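Local coordinates for protein chitin deacetylase 1 (Bombyx mori, PDB 5ZNT) that hydrolyses the N-acetamido groups of N-acetyl-D-glucosamine residues in chitin, using zinc as cofactor and leaving chitosan and acetate, at residues A[129-132]-A[136-139]; A[98-103]-A[164-169]; A[46-51]-A[86-91]. One frame throughout, in Å; residues are numbered along the deposited sequence.

The zinc site joins interactions 2 and 3: H101 NE2 from 98-103 and D46 OD1 from 46-51 both bind the metal, and H105 and three waters complete its shell. Away from the zinc, I98 is one meeting point. Its CG2 lies 3.8 Å from I131 CD1 of interaction 1 and 4.0 Å from V88 CG1 of interaction 3, so the helix end at 129-132 and the helix piece 86-91 both pack on strand 97-100. Interaction 1 lies farther off, the I131 side chain about 13 Å from the zinc. Centres of interactions 2 and 3 are about 17 Å apart. One NAG is bonded to N136 of interaction 1; another, at the N84 glycosylation site, lies against interaction 3.

Interaction 1: A[129-132]-A[136-139]; sequences VIIE and NITD. With NAG (2-acetamido-2-deoxy-beta-D-glucopyranose), chain D.
E132 and I137 meet through their backbones. The amide of I137 donates to the carbonyl of E132, I137 N to E132 O being 3.0 Å, with a bent N-H...O angle of 143°. A water bridges the same two residues, giving a proton to I137 O at 3.0 Å and a second, weaker bond to E132 O. N136 N, though 3.1 Å from E132 O, is too badly angled to bond; I137 N and, weakly, the water hold that carbonyl. Beside this polar seam, I137 O rests against the aliphatic start of the glutamate, 3.6 Å from E132 CB.

Apolar contact comes one residue earlier. I131 and I137 lie side by side and point the same way, with I131 CG2 3.8 Å from I137 CD1. The torsion of I131 splits its work: CG2, anti to the backbone N, reaches I137, while CG1 carries CD1 away toward strand 97-100. I137 packs on H92 of helix 85-93.

What turns the chain here is N136, whose positive phi of 51° breaks the helix and brings I137 N back over the last turn. Its side chain heads the other way, with CG anti to the backbone N (chi1 -169°), and ends in a sugar: N136 ND2 is covalently joined to C1 of NAG at 1.4 Å. Across the CG-ND2 bond the sugar carbon lies on the OD1 side, trans to CB, and so the linkage continues the extended asparagine outward. N136 also touches Q89 of helix 85-93.

N136, I137 and T138 form an Asn-X-Thr sequon, the recognition sequence for N-glycosylation, and the turn that presents it is a Schellman motif closing the C-terminal end of helix 117-134.

Interaction 2: A[98-103]-A[164-169]; sequences IAVHSI and QAFLYD. With ZN (zinc ion), chain C.
A99 and Y168 mark the closest backbone approach, yet their CA atoms stay 9.6 Å apart and no hydrogen bond joins the segments; strand 144-145 bridges them, pairing with 168-169 while G144 and R146 bond to the backbone of V100. Side chains make the contact. Chi1 of 68° sets the Y168 ring between its own backbone N and carbonyl carbon; the hydroxyl end comes up, Y168 OH 4.0 Å from A99 CB, and is hydrogen-bonded to E97 OE2. Alongside, V100 and F166 cross at about a right angle, with V100 CG2 4.1 Å from F166 CE1. The same phenylalanine ring makes a cation-pi contact with R128 of helix 117-134.

Past V100 the strand ends and its chain enters the metal site. H101 binds zinc through NE2 at 2.1 Å, and its ND1 is hydrogen-bonded to R146 O, a second-shell bond that fixes the rotation of the imidazole. S102 OG donates to H101 O at 2.7 Å, arriving in the plane of that carbonyl, at a lone pair, and also bonds to the backbone N of H105. H101 and H105 form the His-x-x-x-His motif of the Asp-His-His zinc site of carbohydrate esterase family 4.

Interaction 3: A[46-51]-A[86-91]; sequences DAINNN and SAVQET. With ZN (zinc ion), chain C; NAG (2-acetamido-2-deoxy-beta-D-glucopyranose), chain B.
I48 carries this contact, pressed against A87 and V88 of helix 85-93, and the loop it belongs to starts at the zinc. There D46 OD1 binds the metal at 2.1 Å. The other oxygen, D46 OD2, accepts a hydrogen bond of 2.8 Å from water 4, itself a zinc ligand, so the carboxylate holds metal and water together. A47 follows, its carbonyl bonded to N52 ND2.

At I48 the side chain turns to the helix. With CG2 anti to the backbone N and CG1 beside it (chi1 -65°), the two branches take separate partners: I48 CG2 is 3.9 Å from A87 CB, whereas I48 CD1 is 4.1 Å from V88 CG2, the two side chains crossing at about a right angle. Y76 and V78 of strand 75-78 also touch I48. On the helix, A87 O takes two donors from T91, its N and its OG1, which approach from opposite faces of the carbonyl plane.

N49 then bends the chain: its OD1 accepts from N51 N at 2.8 Å, an Asx turn. N50 ND2 makes a close polar approach of 3.0 Å to O7 of the NAG at the N84 glycosylation site, and A87 CB meets the ring oxygen O5 of that sugar at 3.6 Å.

One short loop therefore changes character within five residues, from metal ligand through an apolar anchor to a sugar-facing amide. Between the two segments the contact is apolar only; the loop's polar ties, I48 with N84 and N49 ND2 with Y82 O, go to residues leading into the helix, and the NAG lies alongside, against A87.

Interaction 1: A[129-132]-A[136-139]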
loop_
_atom_site.group_PDB
_atom_site.type_symbol
_atom_site.label_atom_id
_atom_site.label_comp_id
_atom_site.label_asym_id
_atom_site.label_seq_id
_atom_site.Cartn_x
_atom_site.Cartn_y
_atom_site.Cartn_z
ATOM N N VAL A 129 -8.687 11.441 -8.859
ATOM C CA VAL A 129 -9.920 11.932 -9.490
ATOM C C VAL A 129 -10.602 10.819 -10.285
ATOM O O VAL A 129 -11.826 10.638 -10.211
ATOM C CB VAL A 129 -9.600 13.145 -10.386
ATOM C CG1 VAL A 129 -10.723 13.394 -11.421
ATOM C CG2 VAL A 129 -9.337 14.397 -9.537
ATOM N N ILE A 130 -9.825 10.064 -11.065
ATOM C CA ILE A 130 -10.392 8.968 -11.850
ATOM C C ILE A 130 -11.108 7.975 -10.950
ATOM O O ILE A 130 -12.260 7.581 -11.207
ATOM C CB ILE A 130 -9.288 8.278 -12.677
ATOM C CG1 ILE A 130 -8.649 9.280 -13.644
ATOM C CG2 ILE A 130 -9.862 7.066 -13.445
ATOM C CD1 ILE A 130 -7.485 8.679 -14.462
ATOM N N ILE A 131 -10.438 7.547 -9.877
ATOM C CA ILE A 131 -11.032 6.558 -8.976
ATOM C C ILE A 131 -12.304 7.097 -8.346
ATOM O O ILE A 131 -13.342 6.418 -8.334
ATOM C CB ILE A 131 -10.038 6.150 -7.882
ATOM C CG1 ILE A 131 -8.844 5.392 -8.494
ATOM C CG2 ILE A 131 -10.745 5.287 -6.832
ATOM C CD1 ILE A 131 -7.696 5.205 -7.484
ATOM N N GLU A 132 -12.224 8.302 -7.764
ATOM C CA GLU A 132 -13.371 8.870 -7.057
ATOM C C GLU A 132 -14.566 8.996 -7.987
ATOM O O GLU A 132 -15.706 8.685 -7.595
ATOM C CB GLU A 132 -13.000 10.226 -6.449
ATOM C CG GLU A 132 -12.020 10.102 -5.252
ATOM C CD GLU A 132 -11.617 11.458 -4.639
ATOM O OE1 GLU A 132 -11.919 12.508 -5.222
ATOM O OE2 GLU A 132 -10.982 11.480 -3.568
ATOM N N ASN A 136 -17.073 5.912 -7.920
ATOM C CA ASN A 136 -18.058 6.600 -7.081
ATOM C C ASN A 136 -17.699 6.484 -5.596
ATOM O O ASN A 136 -18.468 6.017 -4.757
ATOM C CB ASN A 136 -19.466 6.070 -7.355
ATOM C CG ASN A 136 -20.543 6.940 -6.712
ATOM O OD1 ASN A 136 -20.301 8.101 -6.382
ATOM N ND2 ASN A 136 -21.726 6.382 -6.531
ATOM N N ILE A 137 -16.481 6.900 -5.285
ATOM C CA ILE A 137 -16.002 6.901 -3.913
ATOM C C ILE A 137 -16.077 8.337 -3.434
ATOM O O ILE A 137 -15.428 9.229 -3.997
ATOM C CB ILE A 137 -14.586 6.315 -3.814
ATOM C CG1 ILE A 137 -14.646 4.825 -4.189
ATOM C CG2 ILE A 137 -14.003 6.547 -2.390
ATOM C CD1 ILE A 137 -13.269 4.142 -4.303
ATOM N N THR A 138 -16.921 8.576 -2.431
ATOM C CA THR A 138 -17.231 9.933 -2.006
ATOM C C THR A 138 -16.788 10.242 -0.584
ATOM O O THR A 138 -17.002 11.367 -0.120
ATOM C CB THR A 138 -18.743 10.188 -2.128
ATOM O OG1 THR A 138 -19.444 9.173 -1.398
ATOM C CG2 THR A 138 -19.183 10.115 -3.596
ATOM N N ASP A 139 -16.175 9.294 0.127
ATOM C CA ASP A 139 -15.848 9.499 1.531
ATOM C C ASP A 139 -14.405 9.935 1.758
ATOM O O ASP A 139 -13.909 9.825 2.884
ATOM C CB ASP A 139 -16.152 8.222 2.323
ATOM C CG ASP A 139 -15.287 7.044 1.890
ATOM O OD1 ASP A 139 -14.555 7.163 0.872
ATOM O OD2 ASP A 139 -15.325 6.006 2.583
HETATM C C1 NAG D . -22.820 7.114 -5.931
HETATM C C2 NAG D . -23.901 7.373 -7.008
HETATM C C3 NAG D . -25.232 7.811 -6.377
HETATM C C4 NAG D . -25.642 6.882 -5.246
HETATM C C5 NAG D . -24.505 6.821 -4.239
HETATM C C6 NAG D . -24.791 5.908 -3.070
HETATM C C7 NAG D . -23.366 8.192 -9.267
HETATM C C8 NAG D . -22.859 9.356 -10.074
HETATM N N2 NAG D . -23.436 8.384 -7.946
HETATM O O3 NAG D . -26.245 7.826 -7.376
HETATM O O4 NAG D . -26.828 7.358 -4.617
HETATM O O5 NAG D . -23.347 6.297 -4.899
HETATM O O6 NAG D . -25.343 4.672 -3.505
HETATM O O7 NAG D . -23.691 7.128 -9.789
HETATM O O HOH W 1 -16.644 11.043 -5.990
#

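Interaction 2: A[98-103]-A[164-169]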
loop_
_atom_site.group_PDB
_atom_site.type_symbol
_atom_site.label_atom_id
_atom_site.label_comp_id
_atom_site.label_asym_id
_atom_site.label_seq_id
_atom_site.Cartn_x
_atom_site.Cartn_y
_atom_site.Cartn_z
ATOM N N ILE A 98 -8.357 1.532 -1.143
ATOM C CA ILE A 98 -7.943 1.873 -2.503
ATOM C C ILE A 98 -6.989 3.048 -2.408
ATOM O O ILE A 98 -7.334 4.076 -1.821
ATOM C CB ILE A 98 -9.139 2.227 -3.399
ATOM C CG1 ILE A 98 -10.108 1.057 -3.473
ATOM C CG2 ILE A 98 -8.643 2.642 -4.812
ATOM C CD1 ILE A 98 -9.505 -0.234 -4.048
ATOM N N ALA A 99 -5.792 2.898 -2.979
ATOM C CA ALA A 99 -4.776 3.949 -3.009
ATOM C C ALA A 99 -4.325 4.130 -4.454
ATOM O O ALA A 99 -4.718 3.359 -5.335
ATOM C CB ALA A 99 -3.570 3.594 -2.105
ATOM N N VAL A 100 -3.497 5.155 -4.733
ATOM C CA VAL A 100 -3.164 5.472 -6.127
ATOM C C VAL A 100 -1.746 5.036 -6.446
ATOM O O VAL A 100 -0.832 5.115 -5.609
ATOM C CB VAL A 100 -3.367 6.958 -6.480
ATOM C CG1 VAL A 100 -4.801 7.407 -6.143
ATOM C CG2 VAL A 100 -2.327 7.860 -5.819
ATOM N N HIS A 101 -1.566 4.603 -7.692
ATOM C CA HIS A 101 -0.319 4.100 -8.241
ATOM C C HIS A 101 -0.072 4.734 -9.616
ATOM O O HIS A 101 0.554 4.122 -10.486
ATOM C CB HIS A 101 -0.377 2.574 -8.324
ATOM C CG HIS A 101 0.934 1.896 -8.598
ATOM N ND1 HIS A 101 2.108 2.234 -7.960
ATOM C CD2 HIS A 101 1.238 0.846 -9.409
ATOM C CE1 HIS A 101 3.081 1.438 -8.377
ATOM N NE2 HIS A 101 2.581 0.590 -9.263
ATOM N N SER A 102 -0.616 5.943 -9.828
ATOM C CA SER A 102 -0.457 6.824 -10.993
ATOM C C SER A 102 -1.409 6.507 -12.157
ATOM O O SER A 102 -2.000 5.425 -12.233
ATOM C CB SER A 102 0.986 6.844 -11.521
ATOM O OG SER A 102 1.192 5.807 -12.451
ATOM N N ILE A 103 -1.558 7.470 -13.064
ATOM C CA ILE A 103 -2.350 7.270 -14.280
ATOM C C ILE A 103 -1.566 6.465 -15.310
ATOM O O ILE A 103 -2.046 5.450 -15.827
ATOM C CB ILE A 103 -2.777 8.634 -14.857
ATOM C CG1 ILE A 103 -3.828 9.281 -13.945
ATOM C CG2 ILE A 103 -3.271 8.457 -16.336
ATOM C CD1 ILE A 103 -4.255 10.703 -14.389
ATOM N N GLN A 164 -1.831 18.345 -2.039
ATOM C CA GLN A 164 -3.005 17.598 -2.489
ATOM C C GLN A 164 -3.721 16.881 -1.358
ATOM O O GLN A 164 -4.711 16.184 -1.612
ATOM C CB GLN A 164 -2.589 16.591 -3.571
ATOM C CG GLN A 164 -2.167 17.260 -4.884
ATOM C CD GLN A 164 -3.290 18.119 -5.449
ATOM O OE1 GLN A 164 -4.452 17.733 -5.409
ATOM N NE2 GLN A 164 -2.942 19.289 -5.968
ATOM N N ALA A 165 -3.228 17.005 -0.123
ATOM C CA ALA A 165 -3.893 16.437 1.046
ATOM C C ALA A 165 -3.954 14.912 0.970
ATOM O O ALA A 165 -4.926 14.291 1.397
ATOM C CB ALA A 165 -5.290 17.030 1.240
ATOM N N PHE A 166 -2.905 14.300 0.433
ATOM C CA PHE A 166 -2.755 12.862 0.596
ATOM C C PHE A 166 -2.315 12.578 2.032
ATOM O O PHE A 166 -1.669 13.409 2.675
ATOM C CB PHE A 166 -1.739 12.303 -0.405
ATOM C CG PHE A 166 -2.300 12.101 -1.806
ATOM C CD1 PHE A 166 -3.140 11.025 -2.088
ATOM C CD2 PHE A 166 -1.999 12.994 -2.828
ATOM C CE1 PHE A 166 -3.655 10.845 -3.365
ATOM C CE2 PHE A 166 -2.510 12.810 -4.115
ATOM C CZ PHE A 166 -3.344 11.738 -4.379
ATOM N N LEU A 167 -2.677 11.399 2.541
ATOM C CA LEU A 167 -2.325 11.077 3.922
ATOM C C LEU A 167 -0.935 10.461 4.011
ATOM O O LEU A 167 -0.125 10.843 4.865
ATOM C CB LEU A 167 -3.361 10.131 4.522
ATOM C CG LEU A 167 -3.086 9.647 5.948
ATOM C CD1 LEU A 167 -3.081 10.844 6.922
ATOM C CD2 LEU A 167 -4.115 8.578 6.339
ATOM N N TYR A 168 -0.630 9.504 3.144
ATOM C CA TYR A 168 0.627 8.805 3.303
ATOM C C TYR A 168 1.197 8.423 1.960
ATOM O O TYR A 168 0.474 8.257 0.968
ATOM C CB TYR A 168 0.486 7.545 4.165
ATOM C CG TYR A 168 -0.331 6.441 3.522
ATOM C CD1 TYR A 168 0.274 5.474 2.719
ATOM C CD2 TYR A 168 -1.707 6.382 3.701
ATOM C CE1 TYR A 168 -0.477 4.458 2.120
ATOM C CE2 TYR A 168 -2.469 5.377 3.098
ATOM C CZ TYR A 168 -1.843 4.418 2.323
ATOM O OH TYR A 168 -2.582 3.433 1.717
ATOM N N ASP A 169 2.510 8.250 1.962
ATOM C CA ASP A 169 3.248 7.612 0.896
ATOM C C ASP A 169 3.724 6.241 1.360
ATOM O O ASP A 169 3.998 6.029 2.547
ATOM C CB ASP A 169 4.446 8.469 0.497
ATOM C CG ASP A 169 5.344 7.767 -0.469
ATOM O OD1 ASP A 169 4.924 7.583 -1.629
ATOM O OD2 ASP A 169 6.456 7.362 -0.082
HETATM ZN ZN ZN C . 3.411 -0.928 -10.475
HETATM O O HOH W 2 4.263 -1.915 -8.585
HETATM O O HOH W 3 5.538 -0.318 -9.834
HETATM O O HOH W 4 4.288 -2.598 -11.506
#

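Interaction 3: A[46-51]-A[86-91]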
loop_
_atom_site.group_PDB
_atom_site.type_symbol
_atom_site.label_atom_id
_atom_site.label_comp_id
_atom_site.label_asym_id
_atom_site.label_seq_id
_atom_site.Cartn_x
_atom_site.Cartn_y
_atom_site.Cartn_z
ATOM N N ASP A 46 -0.908 -2.190 -9.148
ATOM C CA ASP A 46 -1.268 -2.110 -10.542
ATOM C C ASP A 46 -2.696 -2.584 -10.751
ATOM O O ASP A 46 -3.359 -2.788 -9.836
ATOM C CB ASP A 46 -0.426 -3.013 -11.499
ATOM C CG ASP A 46 1.107 -2.863 -11.382
ATOM O OD1 ASP A 46 1.545 -1.918 -10.768
ATOM O OD2 ASP A 46 1.786 -3.755 -11.964
ATOM N N ALA A 47 -3.134 -2.670 -11.980
ATOM C CA ALA A 47 -4.537 -2.723 -12.352
ATOM C C ALA A 47 -5.392 -3.754 -11.630
ATOM O O ALA A 47 -4.925 -4.749 -11.260
ATOM C CB ALA A 47 -4.696 -2.834 -13.857
ATOM N N ILE A 48 -6.658 -3.451 -11.469
ATOM C CA ILE A 48 -7.585 -4.402 -10.948
ATOM C C ILE A 48 -8.509 -4.690 -12.134
ATOM O O ILE A 48 -9.159 -3.829 -12.591
ATOM C CB ILE A 48 -8.405 -3.883 -9.772
ATOM C CG1 ILE A 48 -7.513 -3.612 -8.589
ATOM C CG2 ILE A 48 -9.490 -4.863 -9.456
ATOM C CD1 ILE A 48 -8.244 -3.184 -7.389
ATOM N N ASN A 49 -8.564 -5.916 -12.595
ATOM C CA ASN A 49 -9.406 -6.249 -13.749
ATOM C C ASN A 49 -9.557 -7.761 -13.795
ATOM O O ASN A 49 -9.178 -8.466 -12.852
ATOM C CB ASN A 49 -8.828 -5.671 -15.060
ATOM C CG ASN A 49 -7.417 -6.157 -15.360
ATOM O OD1 ASN A 49 -7.032 -7.251 -14.984
ATOM N ND2 ASN A 49 -6.650 -5.344 -16.083
ATOM N N ASN A 50 -10.085 -8.280 -14.911
ATOM C CA ASN A 50 -10.369 -9.705 -14.928
ATOM C C ASN A 50 -9.096 -10.553 -14.958
ATOM O O ASN A 50 -9.189 -11.780 -14.852
ATOM C CB ASN A 50 -11.298 -10.049 -16.108
ATOM C CG ASN A 50 -12.779 -9.907 -15.748
ATOM O OD1 ASN A 50 -13.134 -9.826 -14.567
ATOM N ND2 ASN A 50 -13.647 -9.891 -16.761
ATOM N N ASN A 51 -7.911 -9.951 -15.081
ATOM C CA ASN A 51 -6.703 -10.740 -14.867
ATOM C C ASN A 51 -6.569 -11.216 -13.418
ATOM O O ASN A 51 -5.850 -12.191 -13.172
ATOM C CB ASN A 51 -5.427 -9.957 -15.215
ATOM C CG ASN A 51 -5.361 -9.498 -16.689
ATOM O OD1 ASN A 51 -6.217 -9.808 -17.506
ATOM N ND2 ASN A 51 -4.348 -8.708 -16.996
ATOM N N SER A 86 -15.656 -0.646 -11.771
ATOM C CA SER A 86 -16.691 -1.335 -10.994
ATOM C C SER A 86 -16.062 -2.289 -9.998
ATOM O O SER A 86 -16.571 -2.463 -8.885
ATOM C CB SER A 86 -17.619 -2.130 -11.911
ATOM O OG SER A 86 -18.321 -1.234 -12.735
ATOM N N ALA A 87 -14.979 -2.955 -10.409
ATOM C CA ALA A 87 -14.284 -3.876 -9.515
ATOM C C ALA A 87 -13.582 -3.122 -8.398
ATOM O O ALA A 87 -13.585 -3.573 -7.244
ATOM C CB ALA A 87 -13.289 -4.731 -10.307
ATOM N N VAL A 88 -12.941 -1.990 -8.732
ATOM C CA VAL A 88 -12.355 -1.130 -7.709
ATOM C C VAL A 88 -13.430 -0.734 -6.697
ATOM O O VAL A 88 -13.219 -0.785 -5.481
ATOM C CB VAL A 88 -11.707 0.113 -8.368
ATOM C CG1 VAL A 88 -11.345 1.143 -7.344
ATOM C CG2 VAL A 88 -10.432 -0.271 -9.200
ATOM N N GLN A 89 -14.599 -0.343 -7.195
ATOM C CA GLN A 89 -15.702 0.069 -6.331
ATOM C C GLN A 89 -16.147 -1.064 -5.420
ATOM O O GLN A 89 -16.422 -0.847 -4.234
ATOM C CB GLN A 89 -16.873 0.548 -7.191
ATOM C CG GLN A 89 -18.101 1.004 -6.392
ATOM C CD GLN A 89 -19.208 1.513 -7.316
ATOM O OE1 GLN A 89 -19.339 1.072 -8.458
ATOM N NE2 GLN A 89 -20.004 2.434 -6.818
ATOM N N GLU A 90 -16.207 -2.281 -5.952
ATOM C CA GLU A 90 -16.655 -3.413 -5.158
ATOM C C GLU A 90 -15.611 -3.800 -4.113
ATOM O O GLU A 90 -15.948 -4.117 -2.966
ATOM C CB GLU A 90 -16.970 -4.584 -6.090
ATOM C CG GLU A 90 -17.374 -5.852 -5.379
ATOM C CD GLU A 90 -18.753 -5.759 -4.716
ATOM O OE1 GLU A 90 -19.131 -6.761 -4.075
ATOM O OE2 GLU A 90 -19.445 -4.703 -4.813
ATOM N N THR A 91 -14.338 -3.773 -4.503
ATOM C CA THR A 91 -13.248 -3.991 -3.562
ATOM C C THR A 91 -13.322 -3.004 -2.399
ATOM O O THR A 91 -13.143 -3.386 -1.237
ATOM C CB THR A 91 -11.922 -3.862 -4.323
ATOM O OG1 THR A 91 -11.849 -4.896 -5.314
ATOM C CG2 THR A 91 -10.712 -3.930 -3.398
HETATM ZN ZN ZN C . 3.411 -0.928 -10.475
HETATM C C1 NAG B . -15.562 -5.569 -14.122
HETATM C C2 NAG B . -15.876 -6.870 -14.833
HETATM C C3 NAG B . -17.312 -7.287 -14.518
HETATM C C4 NAG B . -17.557 -7.300 -13.009
HETATM C C5 NAG B . -17.048 -6.014 -12.365
HETATM C C6 NAG B . -17.077 -6.046 -10.855
HETATM C C7 NAG B . -14.474 -6.856 -16.861
HETATM C C8 NAG B . -14.490 -6.825 -18.361
HETATM N N2 NAG B . -15.669 -6.794 -16.269
HETATM O O3 NAG B . -17.527 -8.567 -15.097
HETATM O O4 NAG B . -18.947 -7.227 -12.720
HETATM O O5 NAG B . -15.696 -5.756 -12.755
HETATM O O6 NAG B . -16.385 -7.185 -10.361
HETATM O O7 NAG B . -13.417 -6.902 -16.213
HETATM O O HOH W 4 4.288 -2.598 -11.506
HETATM O O HOH W 2 4.263 -1.915 -8.585
HETATM O O HOH W 3 5.538 -0.318 -9.834
#